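Long-range contacts in diacylglycerol kinase (Bacillus anthracis, PDB 3S40), which probably phosphorylates diacylglycerol to phosphatidic acid with ATP as phosphate donor: residues L92-G97 with F293-N298; E9-I14 with V64-V69; E179-K184 with D194-V199; K230-Q235 with E251-H256; L28-P33 with N112-A117. All blocks are in the same frame, centred on the assembly; numbering follows the deposited sequence.

Contact 1 of 5, residues L92-G97 with F293-N298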
# COMPACT_ATOMS: atom_id res chain seq x y z
N LEU A 92 -12.61 -3.77 -0.63
CA LEU A 92 -11.65 -3.96 -1.72
C LEU A 92 -10.87 -5.27 -1.53
O LEU A 92 -10.61 -5.69 -0.39
CB LEU A 92 -10.71 -2.75 -1.79
CG LEU A 92 -9.71 -2.59 -2.93
CD1 LEU A 92 -10.41 -2.45 -4.28
CD2 LEU A 92 -8.80 -1.38 -2.67
N ALA A 93 -10.52 -5.92 -2.64
CA ALA A 93 -9.71 -7.14 -2.62
C ALA A 93 -8.70 -7.07 -3.76
O ALA A 93 -8.93 -6.40 -4.76
CB ALA A 93 -10.58 -8.37 -2.73
N ILE A 94 -7.58 -7.75 -3.58
CA ILE A 94 -6.49 -7.71 -4.56
C ILE A 94 -6.15 -9.12 -4.99
O ILE A 94 -5.99 -9.99 -4.15
CB ILE A 94 -5.20 -7.09 -3.95
CG1 ILE A 94 -5.47 -5.66 -3.46
CG2 ILE A 94 -4.04 -7.13 -4.95
CD1 ILE A 94 -4.31 -5.09 -2.66
N ILE A 95 -6.05 -9.34 -6.29
CA ILE A 95 -5.42 -10.54 -6.78
C ILE A 95 -4.15 -10.05 -7.40
O ILE A 95 -4.18 -9.24 -8.32
CB ILE A 95 -6.26 -11.27 -7.81
CG1 ILE A 95 -7.60 -11.65 -7.20
CG2 ILE A 95 -5.51 -12.53 -8.28
CD1 ILE A 95 -8.62 -12.12 -8.23
N PRO A 96 -3.01 -10.52 -6.88
CA PRO A 96 -1.69 -9.99 -7.22
C PRO A 96 -1.33 -10.30 -8.68
O PRO A 96 -1.26 -11.45 -9.04
CB PRO A 96 -0.75 -10.72 -6.25
CG PRO A 96 -1.47 -11.99 -5.93
CD PRO A 96 -2.95 -11.67 -5.98
N GLY A 97 -1.11 -9.27 -9.49
CA GLY A 97 -0.83 -9.49 -10.90
C GLY A 97 0.41 -8.76 -11.37
O GLY A 97 0.64 -8.61 -12.57
N PHE A 293 -10.50 2.00 4.71
CA PHE A 293 -10.94 0.93 3.82
C PHE A 293 -11.25 -0.29 4.64
O PHE A 293 -10.71 -0.47 5.73
CB PHE A 293 -9.85 0.54 2.81
CG PHE A 293 -9.64 1.54 1.70
CD1 PHE A 293 -10.63 2.43 1.34
CD2 PHE A 293 -8.44 1.56 0.99
CE1 PHE A 293 -10.44 3.33 0.29
CE2 PHE A 293 -8.24 2.47 -0.04
CZ PHE A 293 -9.24 3.36 -0.38
N THR A 294 -12.12 -1.13 4.10
CA THR A 294 -12.22 -2.52 4.48
C THR A 294 -11.64 -3.36 3.34
O THR A 294 -11.92 -3.10 2.16
CB THR A 294 -13.68 -2.94 4.75
OG1 THR A 294 -14.45 -2.80 3.55
CG2 THR A 294 -14.30 -2.06 5.84
N MSE A 295 -10.86 -4.38 3.68
CA MSE A 295 -10.21 -5.19 2.69
C MSE A 295 -10.29 -6.68 3.00
O MSE A 295 -10.29 -7.09 4.17
CB MSE A 295 -8.75 -4.75 2.53
CG MSE A 295 -8.63 -3.26 2.29
SE MSE A 295 -6.99 -2.67 1.41
CE MSE A 295 -7.11 -3.66 -0.27
N ILE A 296 -10.38 -7.48 1.95
CA ILE A 296 -10.27 -8.92 2.08
C ILE A 296 -8.84 -9.25 2.49
O ILE A 296 -7.89 -8.68 1.96
CB ILE A 296 -10.56 -9.61 0.73
CG1 ILE A 296 -12.04 -9.48 0.37
CG2 ILE A 296 -10.15 -11.10 0.80
CD1 ILE A 296 -12.98 -10.28 1.26
N TYR A 297 -8.68 -10.19 3.41
CA TYR A 297 -7.33 -10.57 3.79
C TYR A 297 -7.27 -12.04 4.19
O TYR A 297 -8.30 -12.74 4.15
CB TYR A 297 -6.84 -9.67 4.95
CG TYR A 297 -7.44 -10.05 6.29
CD1 TYR A 297 -6.66 -10.61 7.29
CD2 TYR A 297 -8.81 -9.86 6.55
CE1 TYR A 297 -7.19 -10.95 8.52
CE2 TYR A 297 -9.36 -10.21 7.77
CZ TYR A 297 -8.53 -10.76 8.75
OH TYR A 297 -9.03 -11.12 9.98
N ASN A 298 -6.08 -12.49 4.60
CA ASN A 298 -5.84 -13.89 4.93
C ASN A 298 -5.55 -14.06 6.41
O ASN A 298 -4.43 -13.80 6.84
CB ASN A 298 -4.65 -14.42 4.13
CG ASN A 298 -4.50 -15.92 4.25
OD1 ASN A 298 -5.27 -16.58 4.97
ND2 ASN A 298 -3.52 -16.48 3.53
O HOH W 1 -7.33 -9.01 -1.04

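Contact 2 of 5, residues E9-I14 with V64-V69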
# COMPACT_ATOMS: atom_id res chain seq x y z
N GLU A 9 -23.48 -8.71 -2.12
CA GLU A 9 -24.57 -8.99 -3.04
C GLU A 9 -24.11 -8.76 -4.48
O GLU A 9 -24.39 -9.56 -5.36
CB GLU A 9 -25.75 -8.10 -2.71
CG GLU A 9 -27.09 -8.67 -3.12
CD GLU A 9 -28.23 -7.74 -2.73
OE1 GLU A 9 -28.60 -6.88 -3.56
OE2 GLU A 9 -28.74 -7.87 -1.60
N LYS A 10 -23.39 -7.66 -4.70
CA LYS A 10 -22.85 -7.36 -6.02
C LYS A 10 -21.35 -7.15 -5.96
O LYS A 10 -20.82 -6.45 -5.07
CB LYS A 10 -23.55 -6.15 -6.63
CG LYS A 10 -25.03 -6.39 -6.85
CD LYS A 10 -25.80 -5.09 -6.86
CE LYS A 10 -25.91 -4.53 -8.25
NZ LYS A 10 -27.31 -4.05 -8.49
N VAL A 11 -20.68 -7.76 -6.91
CA VAL A 11 -19.22 -7.76 -7.00
C VAL A 11 -18.78 -7.24 -8.37
O VAL A 11 -19.36 -7.59 -9.41
CB VAL A 11 -18.65 -9.19 -6.77
CG1 VAL A 11 -17.12 -9.19 -6.87
CG2 VAL A 11 -19.13 -9.77 -5.42
N LEU A 12 -17.77 -6.38 -8.34
CA LEU A 12 -17.03 -5.98 -9.54
C LEU A 12 -15.61 -6.54 -9.51
O LEU A 12 -14.89 -6.37 -8.52
CB LEU A 12 -16.94 -4.46 -9.60
CG LEU A 12 -15.95 -3.91 -10.64
CD1 LEU A 12 -16.37 -4.29 -12.08
CD2 LEU A 12 -15.82 -2.41 -10.47
N LEU A 13 -15.20 -7.18 -10.61
CA LEU A 13 -13.81 -7.58 -10.82
C LEU A 13 -13.19 -6.72 -11.92
O LEU A 13 -13.66 -6.73 -13.07
CB LEU A 13 -13.72 -9.08 -11.20
CG LEU A 13 -12.35 -9.59 -11.69
CD1 LEU A 13 -11.33 -9.55 -10.54
CD2 LEU A 13 -12.39 -11.01 -12.27
N ILE A 14 -12.15 -5.98 -11.57
CA ILE A 14 -11.41 -5.18 -12.56
C ILE A 14 -10.19 -5.97 -12.98
O ILE A 14 -9.41 -6.40 -12.13
CB ILE A 14 -10.97 -3.81 -12.00
CG1 ILE A 14 -12.20 -2.99 -11.62
CG2 ILE A 14 -10.08 -3.05 -13.03
CD1 ILE A 14 -11.92 -1.79 -10.71
N VAL A 64 -21.76 -1.43 -6.03
CA VAL A 64 -21.36 -2.78 -5.64
C VAL A 64 -20.89 -2.83 -4.20
O VAL A 64 -20.62 -1.80 -3.59
CB VAL A 64 -20.22 -3.36 -6.53
CG1 VAL A 64 -20.73 -3.68 -7.96
CG2 VAL A 64 -19.01 -2.42 -6.58
N ASP A 65 -20.77 -4.04 -3.67
CA ASP A 65 -20.37 -4.25 -2.28
C ASP A 65 -18.91 -4.63 -2.17
O ASP A 65 -18.31 -4.45 -1.13
CB ASP A 65 -21.24 -5.34 -1.65
CG ASP A 65 -22.73 -5.06 -1.83
OD1 ASP A 65 -23.22 -4.10 -1.19
OD2 ASP A 65 -23.39 -5.77 -2.62
N LEU A 66 -18.35 -5.15 -3.26
CA LEU A 66 -16.98 -5.61 -3.28
C LEU A 66 -16.37 -5.26 -4.61
O LEU A 66 -16.97 -5.53 -5.67
CB LEU A 66 -16.95 -7.14 -3.08
CG LEU A 66 -15.58 -7.82 -3.15
CD1 LEU A 66 -14.60 -7.26 -2.08
CD2 LEU A 66 -15.72 -9.35 -3.01
N ILE A 67 -15.20 -4.64 -4.58
CA ILE A 67 -14.40 -4.41 -5.79
C ILE A 67 -13.12 -5.24 -5.72
O ILE A 67 -12.35 -5.13 -4.77
CB ILE A 67 -14.05 -2.92 -6.00
CG1 ILE A 67 -15.33 -2.10 -6.27
CG2 ILE A 67 -13.06 -2.75 -7.15
CD1 ILE A 67 -15.09 -0.68 -6.73
N ILE A 68 -12.92 -6.11 -6.70
CA ILE A 68 -11.72 -6.93 -6.77
C ILE A 68 -10.83 -6.38 -7.85
O ILE A 68 -11.30 -6.07 -8.94
CB ILE A 68 -12.07 -8.39 -7.11
CG1 ILE A 68 -13.15 -8.90 -6.14
CG2 ILE A 68 -10.81 -9.27 -7.11
CD1 ILE A 68 -13.65 -10.29 -6.48
N VAL A 69 -9.55 -6.23 -7.56
CA VAL A 69 -8.62 -5.78 -8.61
C VAL A 69 -7.58 -6.85 -8.93
O VAL A 69 -6.87 -7.30 -8.05
CB VAL A 69 -7.96 -4.44 -8.23
CG1 VAL A 69 -7.35 -4.52 -6.84
CG2 VAL A 69 -6.93 -4.03 -9.28

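Contact 3 of 5, residues E179-K184 with D194-V199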
# COMPACT_ATOMS: atom_id res chain seq x y z
N GLU A 179 24.76 14.26 -0.78
CA GLU A 179 23.85 13.14 -0.55
C GLU A 179 22.93 13.41 0.64
O GLU A 179 21.73 13.17 0.56
CB GLU A 179 24.64 11.85 -0.31
CG GLU A 179 25.61 11.94 0.85
CD GLU A 179 25.97 10.58 1.41
OE1 GLU A 179 25.66 9.57 0.75
OE2 GLU A 179 26.57 10.53 2.50
N THR A 180 23.50 13.90 1.75
CA THR A 180 22.72 14.15 2.96
C THR A 180 22.00 15.49 2.87
O THR A 180 22.46 16.40 2.18
CB THR A 180 23.60 14.12 4.22
OG1 THR A 180 24.17 15.42 4.44
CG2 THR A 180 24.71 13.10 4.09
N PHE A 181 20.87 15.59 3.56
CA PHE A 181 20.09 16.83 3.58
C PHE A 181 19.44 17.01 4.94
O PHE A 181 19.06 16.04 5.59
CB PHE A 181 19.02 16.80 2.49
CG PHE A 181 18.04 15.67 2.64
CD1 PHE A 181 16.96 15.79 3.50
CD2 PHE A 181 18.21 14.49 1.94
CE1 PHE A 181 16.05 14.75 3.65
CE2 PHE A 181 17.31 13.44 2.09
CZ PHE A 181 16.23 13.57 2.95
N PRO A 182 19.30 18.27 5.38
CA PRO A 182 18.70 18.59 6.67
C PRO A 182 17.18 18.47 6.64
O PRO A 182 16.53 18.78 5.64
CB PRO A 182 19.11 20.04 6.90
CG PRO A 182 19.21 20.61 5.53
CD PRO A 182 19.72 19.49 4.65
N VAL A 183 16.62 18.03 7.76
CA VAL A 183 15.19 17.81 7.87
C VAL A 183 14.74 18.20 9.26
O VAL A 183 15.50 18.11 10.24
CB VAL A 183 14.83 16.31 7.61
CG1 VAL A 183 15.19 15.44 8.82
CG2 VAL A 183 13.35 16.17 7.27
N LYS A 184 13.50 18.66 9.34
CA LYS A 184 12.88 19.01 10.59
C LYS A 184 11.54 18.28 10.61
O LYS A 184 10.75 18.41 9.66
CB LYS A 184 12.66 20.52 10.65
CG LYS A 184 12.53 21.10 12.04
CD LYS A 184 12.63 22.62 12.01
CE LYS A 184 13.63 23.12 10.95
NZ LYS A 184 14.99 22.53 11.10
N ASP A 194 17.70 17.00 12.14
CA ASP A 194 18.96 16.33 11.88
C ASP A 194 19.33 16.29 10.40
O ASP A 194 18.63 16.83 9.55
CB ASP A 194 18.95 14.91 12.45
CG ASP A 194 20.22 14.58 13.22
OD1 ASP A 194 20.61 15.39 14.09
OD2 ASP A 194 20.82 13.52 12.94
N GLU A 195 20.46 15.65 10.13
CA GLU A 195 20.95 15.46 8.77
C GLU A 195 20.63 14.03 8.38
O GLU A 195 21.12 13.08 8.99
CB GLU A 195 22.47 15.67 8.74
CG GLU A 195 23.07 15.89 7.36
CD GLU A 195 22.85 17.31 6.85
OE1 GLU A 195 22.08 18.06 7.48
OE2 GLU A 195 23.46 17.67 5.82
N ALA A 196 19.79 13.89 7.35
CA ALA A 196 19.32 12.58 6.92
C ALA A 196 19.66 12.30 5.47
O ALA A 196 19.71 13.21 4.66
CB ALA A 196 17.81 12.47 7.11
N VAL A 197 19.89 11.04 5.16
CA VAL A 197 20.05 10.62 3.78
C VAL A 197 18.70 10.14 3.22
O VAL A 197 18.44 10.22 2.02
CB VAL A 197 21.13 9.53 3.63
CG1 VAL A 197 21.11 8.56 4.81
CG2 VAL A 197 20.96 8.78 2.32
N LEU A 198 17.84 9.64 4.11
CA LEU A 198 16.54 9.10 3.71
C LEU A 198 15.47 9.34 4.77
O LEU A 198 15.69 9.15 5.96
CB LEU A 198 16.67 7.60 3.43
CG LEU A 198 15.37 6.83 3.19
CD1 LEU A 198 14.87 7.03 1.77
CD2 LEU A 198 15.58 5.36 3.47
N VAL A 199 14.29 9.78 4.34
CA VAL A 199 13.17 9.93 5.25
C VAL A 199 11.96 9.19 4.73
O VAL A 199 11.56 9.35 3.58
CB VAL A 199 12.79 11.40 5.45
CG1 VAL A 199 11.62 11.50 6.43
CG2 VAL A 199 14.00 12.19 5.96

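Contact 4 of 5, residues K230-Q235 with E251-H256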
# COMPACT_ATOMS: atom_id res chain seq x y z
N LYS A 230 20.08 8.47 9.16
CA LYS A 230 20.97 9.61 9.31
C LYS A 230 22.16 9.47 8.38
O LYS A 230 22.44 8.39 7.87
CB LYS A 230 21.42 9.73 10.77
CG LYS A 230 20.27 9.68 11.76
CD LYS A 230 20.74 9.78 13.20
CE LYS A 230 19.58 9.58 14.17
NZ LYS A 230 19.97 9.69 15.60
N SER A 231 22.85 10.58 8.15
CA SER A 231 24.02 10.60 7.28
C SER A 231 25.02 9.50 7.64
O SER A 231 25.82 9.07 6.81
CB SER A 231 24.69 11.97 7.35
OG SER A 231 24.82 12.41 8.69
N THR A 232 24.96 9.03 8.88
CA THR A 232 25.95 8.11 9.42
C THR A 232 25.41 6.69 9.60
O THR A 232 26.13 5.79 10.05
CB THR A 232 26.41 8.57 10.81
OG1 THR A 232 25.61 7.94 11.82
CG2 THR A 232 26.29 10.08 10.94
N GLY A 233 24.14 6.48 9.28
CA GLY A 233 23.51 5.20 9.53
C GLY A 233 23.35 4.34 8.29
O GLY A 233 22.61 3.36 8.32
N ILE A 234 24.04 4.70 7.22
CA ILE A 234 23.94 3.95 5.97
C ILE A 234 24.26 2.47 6.13
O ILE A 234 23.51 1.61 5.68
CB ILE A 234 24.82 4.56 4.87
CG1 ILE A 234 24.18 5.86 4.37
CG2 ILE A 234 25.00 3.58 3.72
CD1 ILE A 234 25.11 6.72 3.54
N GLN A 235 25.38 2.18 6.79
CA GLN A 235 25.78 0.80 7.06
C GLN A 235 24.70 0.02 7.79
O GLN A 235 24.24 -1.03 7.33
CB GLN A 235 27.08 0.79 7.87
CG GLN A 235 27.35 -0.52 8.59
CD GLN A 235 27.92 -0.30 9.98
OE1 GLN A 235 28.56 0.72 10.25
NE2 GLN A 235 27.68 -1.25 10.88
N GLU A 251 19.46 3.41 17.68
CA GLU A 251 18.84 4.68 18.06
C GLU A 251 19.71 5.88 17.71
O GLU A 251 19.23 7.02 17.71
CB GLU A 251 18.49 4.70 19.55
CG GLU A 251 17.33 3.79 19.94
CD GLU A 251 17.75 2.34 20.06
OE1 GLU A 251 18.91 2.08 20.44
OE2 GLU A 251 16.92 1.46 19.77
N ASN A 252 20.98 5.63 17.43
CA ASN A 252 21.92 6.70 17.13
C ASN A 252 22.02 7.03 15.65
O ASN A 252 22.18 8.19 15.27
CB ASN A 252 23.31 6.35 17.67
CG ASN A 252 23.40 6.50 19.18
OD1 ASN A 252 23.50 5.52 19.91
ND2 ASN A 252 23.37 7.75 19.65
N ASP A 253 21.93 6.01 14.81
CA ASP A 253 22.13 6.18 13.38
C ASP A 253 20.81 6.20 12.62
O ASP A 253 20.74 6.62 11.47
CB ASP A 253 23.04 5.06 12.85
CG ASP A 253 24.24 4.81 13.74
OD1 ASP A 253 24.73 3.66 13.79
OD2 ASP A 253 24.70 5.77 14.40
N ILE A 254 19.75 5.74 13.29
CA ILE A 254 18.43 5.67 12.67
C ILE A 254 17.35 6.13 13.65
O ILE A 254 17.29 5.66 14.78
CB ILE A 254 18.13 4.25 12.16
CG1 ILE A 254 19.08 3.89 11.02
CG2 ILE A 254 16.68 4.13 11.72
CD1 ILE A 254 18.77 2.58 10.35
N PHE A 255 16.52 7.07 13.21
CA PHE A 255 15.41 7.54 14.02
C PHE A 255 14.11 6.86 13.57
O PHE A 255 13.77 6.88 12.39
CB PHE A 255 15.28 9.05 13.93
CG PHE A 255 14.13 9.61 14.73
CD1 PHE A 255 14.15 9.58 16.11
CD2 PHE A 255 13.04 10.18 14.09
CE1 PHE A 255 13.09 10.10 16.85
CE2 PHE A 255 11.97 10.71 14.82
CZ PHE A 255 12.00 10.67 16.20
N HIS A 256 13.39 6.27 14.51
CA HIS A 256 12.14 5.60 14.20
C HIS A 256 11.14 5.90 15.29
O HIS A 256 11.39 5.62 16.47
CB HIS A 256 12.33 4.09 14.10
CG HIS A 256 11.06 3.33 13.87
ND1 HIS A 256 10.91 2.01 14.22
CD2 HIS A 256 9.89 3.71 13.30
CE1 HIS A 256 9.70 1.61 13.89
NE2 HIS A 256 9.05 2.62 13.34

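Contact 5 of 5, residues L28-P33 with N112-A117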
# COMPACT_ATOMS: atom_id res chain seq x y z
N LEU A 28 -7.34 -15.98 -16.38
CA LEU A 28 -8.76 -15.90 -16.13
C LEU A 28 -9.35 -17.27 -15.77
O LEU A 28 -10.34 -17.37 -15.05
CB LEU A 28 -9.45 -15.27 -17.33
CG LEU A 28 -9.98 -13.85 -17.18
CD1 LEU A 28 -9.22 -13.05 -16.16
CD2 LEU A 28 -10.02 -13.13 -18.54
N THR A 29 -8.72 -18.33 -16.26
CA THR A 29 -9.12 -19.69 -15.90
C THR A 29 -8.83 -19.91 -14.42
O THR A 29 -9.52 -20.66 -13.73
CB THR A 29 -8.32 -20.72 -16.70
OG1 THR A 29 -8.67 -20.60 -18.08
CG2 THR A 29 -8.62 -22.14 -16.21
N LYS A 30 -7.79 -19.26 -13.93
CA LYS A 30 -7.42 -19.43 -12.53
C LYS A 30 -8.31 -18.61 -11.59
O LYS A 30 -8.67 -19.07 -10.51
CB LYS A 30 -5.96 -19.08 -12.35
CG LYS A 30 -5.03 -20.07 -13.01
CD LYS A 30 -3.59 -19.60 -12.94
CE LYS A 30 -2.65 -20.58 -13.63
NZ LYS A 30 -1.22 -20.17 -13.49
N ILE A 31 -8.68 -17.40 -11.99
CA ILE A 31 -9.33 -16.54 -11.01
C ILE A 31 -10.84 -16.41 -11.13
O ILE A 31 -11.52 -16.25 -10.14
CB ILE A 31 -8.71 -15.13 -10.95
CG1 ILE A 31 -9.13 -14.28 -12.14
CG2 ILE A 31 -7.19 -15.22 -10.84
CD1 ILE A 31 -8.42 -12.93 -12.21
N VAL A 32 -11.37 -16.50 -12.34
CA VAL A 32 -12.79 -16.18 -12.50
C VAL A 32 -13.77 -17.22 -11.95
O VAL A 32 -14.75 -16.86 -11.28
CB VAL A 32 -13.14 -15.81 -13.97
CG1 VAL A 32 -14.63 -15.57 -14.08
CG2 VAL A 32 -12.36 -14.57 -14.41
N PRO A 33 -13.52 -18.51 -12.22
CA PRO A 33 -14.47 -19.55 -11.80
C PRO A 33 -14.84 -19.60 -10.32
O PRO A 33 -16.04 -19.63 -10.02
CB PRO A 33 -13.79 -20.84 -12.27
CG PRO A 33 -13.04 -20.41 -13.49
CD PRO A 33 -12.50 -19.04 -13.14
N ASN A 112 -0.00 -17.06 -5.45
CA ASN A 112 -0.60 -17.89 -6.49
C ASN A 112 -2.01 -17.35 -6.75
O ASN A 112 -2.86 -17.35 -5.85
CB ASN A 112 -0.66 -19.35 -5.99
CG ASN A 112 -1.48 -20.25 -6.91
OD1 ASN A 112 -2.68 -20.07 -7.09
ND2 ASN A 112 -0.83 -21.26 -7.46
N ILE A 113 -2.25 -16.87 -7.97
CA ILE A 113 -3.49 -16.12 -8.21
C ILE A 113 -4.73 -16.98 -8.04
O ILE A 113 -5.76 -16.48 -7.61
CB ILE A 113 -3.49 -15.40 -9.56
CG1 ILE A 113 -3.44 -16.40 -10.72
CG2 ILE A 113 -2.33 -14.41 -9.63
CD1 ILE A 113 -3.48 -15.72 -12.07
N ALA A 114 -4.63 -18.28 -8.34
CA ALA A 114 -5.76 -19.17 -8.12
C ALA A 114 -6.14 -19.19 -6.64
O ALA A 114 -7.32 -19.12 -6.29
CB ALA A 114 -5.45 -20.61 -8.61
N GLU A 115 -5.13 -19.30 -5.78
CA GLU A 115 -5.33 -19.30 -4.32
C GLU A 115 -5.85 -17.96 -3.80
O GLU A 115 -6.68 -17.92 -2.89
CB GLU A 115 -4.03 -19.66 -3.60
CG GLU A 115 -3.57 -21.09 -3.86
CD GLU A 115 -4.66 -22.11 -3.56
OE1 GLU A 115 -5.33 -21.96 -2.52
OE2 GLU A 115 -4.85 -23.04 -4.37
N ALA A 116 -5.34 -16.87 -4.37
CA ALA A 116 -5.81 -15.53 -4.05
C ALA A 116 -7.30 -15.35 -4.36
O ALA A 116 -8.01 -14.70 -3.60
CB ALA A 116 -4.97 -14.49 -4.81
N ALA A 117 -7.77 -15.90 -5.49
CA ALA A 117 -9.18 -15.78 -5.86
C ALA A 117 -10.05 -16.56 -4.88
O ALA A 117 -11.09 -16.10 -4.47
CB ALA A 117 -9.42 -16.26 -7.34

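Contact 1 of 5, residues L92-G97 with F293-N298
Strand segments 92-96 and 293-296 come within 4.8 Å at their axes and diverge at 40°, bridging at the single pair Leu92 and Met295, where Leu92 N donates to Thr294 O and Ile296 N to Leu92 O, both at 3.0 Å. This is a junction between sheets: strand 91-96 borders the parallel sheet of the alpha/beta kinase domain, and the long strand 284-296 belongs to an antiparallel sheet. Leu92 O also takes a CA-H...O contact from Met295 CA. The side chains of Leu92 and Met295, a selenomethionine, run alongside each other in the same direction. A bend at the last torsion of Met295 (chi3 60°) turns its methyl back, with CE 3.7 Å from Leu92 CD2, and the same methyl meets Ile94 CD1 at 3.9 Å. Ala93 and Ile296 pack against each other, Ala93 CB lying 3.6 Å from Ile296 CG1. Val128 and Leu107 add to the surroundings of Met295, while Ile67 and Val69 back Leu92 and Ile94. Beyond the bridge the backbones separate, and a water spans them, accepting from Ile94 N at 2.8 Å and donating to Ile296 O at 3.1 Å.

Contact 2 of 5, residues E9-I14 with V64-V69
Val64 meets Lys10 and Leu12 where two neighbouring strands of the parallel sheet in the alpha/beta kinase domain begin; its CB lies 3.5 Å from Lys10 O and its CG2 touches Leu12 CB. Asp65 follows with two bonds to one residue: its N donates to Lys10 O, and its OD2 accepts from Lys10 N at 2.8 Å through the lone pair turned away from OD1. The carboxylate is put there by a chi1 of -52°, which sets CG opposite the carbonyl carbon of Asp65. Leu66 N adds a weak bond to Lys10 O, and the regular ladder then starts, Leu66 O accepting from Leu12 N at 2.9 Å. The Leu66 side chain runs beside that of Val11. Ile67 points to the other face, where its CG2 meets Ile14 CD1 at 3.9 Å and its CD1 lies near Leu12 CD2; helix 52-60 packs on this face through Phe60, Tyr56 and Cys57. Ile68 is gripped on both backbone atoms: its N donates to Leu12 O at 2.7 Å, and its O accepts from Ile14 N, in nearly straight bonds. Its two side-chain branches part, CD1 going to Val11 CG1 at 3.7 Å while CG2 is pressed tightly against Leu13 CD1, at 3.5 Å. Val69 completes the register opposite Ile14, the strand axes diverging by 16°, and its CA lies 3.7 Å from Ile14 O.

Contact 3 of 5, residues E179-K184 with D194-V199
Phe181 folds its ring over the very carbonyl that its own backbone grips: Ala196 O accepts from Phe181 N at 2.9 Å and also sits over one face of the ring, 3.3 Å above its plane and offset toward the rim. A chi1 of 61°, with CG lodged between the backbone N and the carbonyl carbon, brings the ring back in this way. The pairing is that of an antiparallel beta hairpin. Phe181 with Ala196 and Val183 with Asp194 are hydrogen-bonded pairs, and Pro182 with Glu195 is the non-hydrogen-bonded pair between them, where Pro182 CA makes a CA-H...O contact to Asp194 O. From this pair the Glu195 side chain turns at chi2 (78°) and carries its carboxylate back over the partner strand. There Thr180 OG1 donates to Glu195 OE2 at 2.7 Å, meeting it on the anti side and 20° out of the carboxylate plane. On the opposite face, Phe181 CZ and Val183 CG2 converge on Val199 CG2, at 4.0 and 4.2 Å. Val199 can join that group because the chain turns a corner at Val197; Val197 and Leu198, both facing Val229, form a classic beta bulge. The contact thus lies at the passage from the hairpin 181-187/190-196 into strand 198-202 of the second antiparallel sheet, with strands 141-144 and 224-230 flanking it and helix 234-240 packed on Val197 and Leu198.

Contact 4 of 5, residues K230-Q235 with E251-H256
Lys230 sets out with CG beside its backbone N (chi1 -50°) and then runs fully extended past the 251-253 loop to Asn252, so that Lys230 binds the loop with both its backbone N and its side-chain end. At the near end, Lys230 N donates to Asp253 O at 3.0 Å. At the far end, NZ donates to Asn252 O at 2.7 Å, with a weak second bond of 3.5 Å from Lys230 NZ to Glu251 O. The methylenes between them lie along the backbone, Lys230 CG 3.1 Å from Asp253 O. Past Lys230 the chain makes a type I beta turn, closed by Gly233 N to Lys230 O, and Gly233 takes the N-cap position of helix 234-240. With no side chain, Gly233 lies close against Asp253, its CA 3.4 Å from Asp253 CB. The Thr232 side chain meets Asp253 at about a right angle. The contact therefore ties the end of strand 224-230 and the start of a helix to the loop leading into strand 254-259 of the same antiparallel sheet. The Lys230 side chain also touches Tyr192 and Asp194 of strand 190-196. The ammonium group approaches Asn252 O from above the carbonyl plane, 61° out of it, well off the direction of the oxygen's lone pairs. Such a bond probably draws more on the attraction between a positive charge and carbonyl dipoles than on lone-pair direction, and these dipoles would favour the charged form of Lys230.

Contact 5 of 5, residues L28-P33 with N112-A117
No ring or planar side chain enters the interface of Lys30 and Ile31 with Ile113, Ala114 and Ala117, which is built from aliphatic surfaces; the flat group beside it, the Asn112 carboxamide, is occupied within its own segment. As N-cap residue, Asn112 accepts from Glu115 N at OD1, 2.9 Å away, with the donor tilted 21° from the carbonyl plane. The capped helix 113-120 and helix 24-38 are two of the helices that flank the parallel sheet of the alpha/beta kinase domain, and here their segments run 8° from parallel with axes 7.9 Å apart. Alanines make such closeness possible: Lys30 CB faces Ala114 CB at 4.1 Å, and the CA atoms of these two residues are only 4.7 Å apart. The extended Lys30 chain crosses Ile113 at about a right angle, laying CD 3.9 Å from Ile113 CG1 while its ammonium end leads away from the interface. Ile31 supplies the inner half of the contact. With chi1 at 76° its CG2 branch is trans to the carbonyl carbon, and from there CG2 packs against Ile113 CB at 3.9 Å. Both isoleucines also touch Ile95 and Phe70 of the sheet, so the helix pair and the strands beneath share one hydrophobic layer. One turn along, Ala117 CB fits against Ile31, 3.5 Å from Ile31 O and 3.8 Å from Ile31 CB.

Overall arrangement
The five contacts form two groups on opposite sides of the chain's centre. Contacts 2 and 5 lie in the kinase domain, and contact 1 joins its sheet to the last strand, 284-296. Contacts 1 and 2, centres 11 Å apart, share the parallel sheet through neighbouring strands 66-71 and 91-96; contact 5 packs helices against it, 13 Å from contact 1 centre to centre, and interleaves with both along the chain. Contacts 3 and 4, 10 Å apart centre to centre, follow each other in the beta-sandwich region, centres 34 to 35 Å from that of contact 1, and meet where Glu195 O faces Ser231 N. Both are nested inside the loop closed by contact 1, whose last strand ties the protein's two parts together.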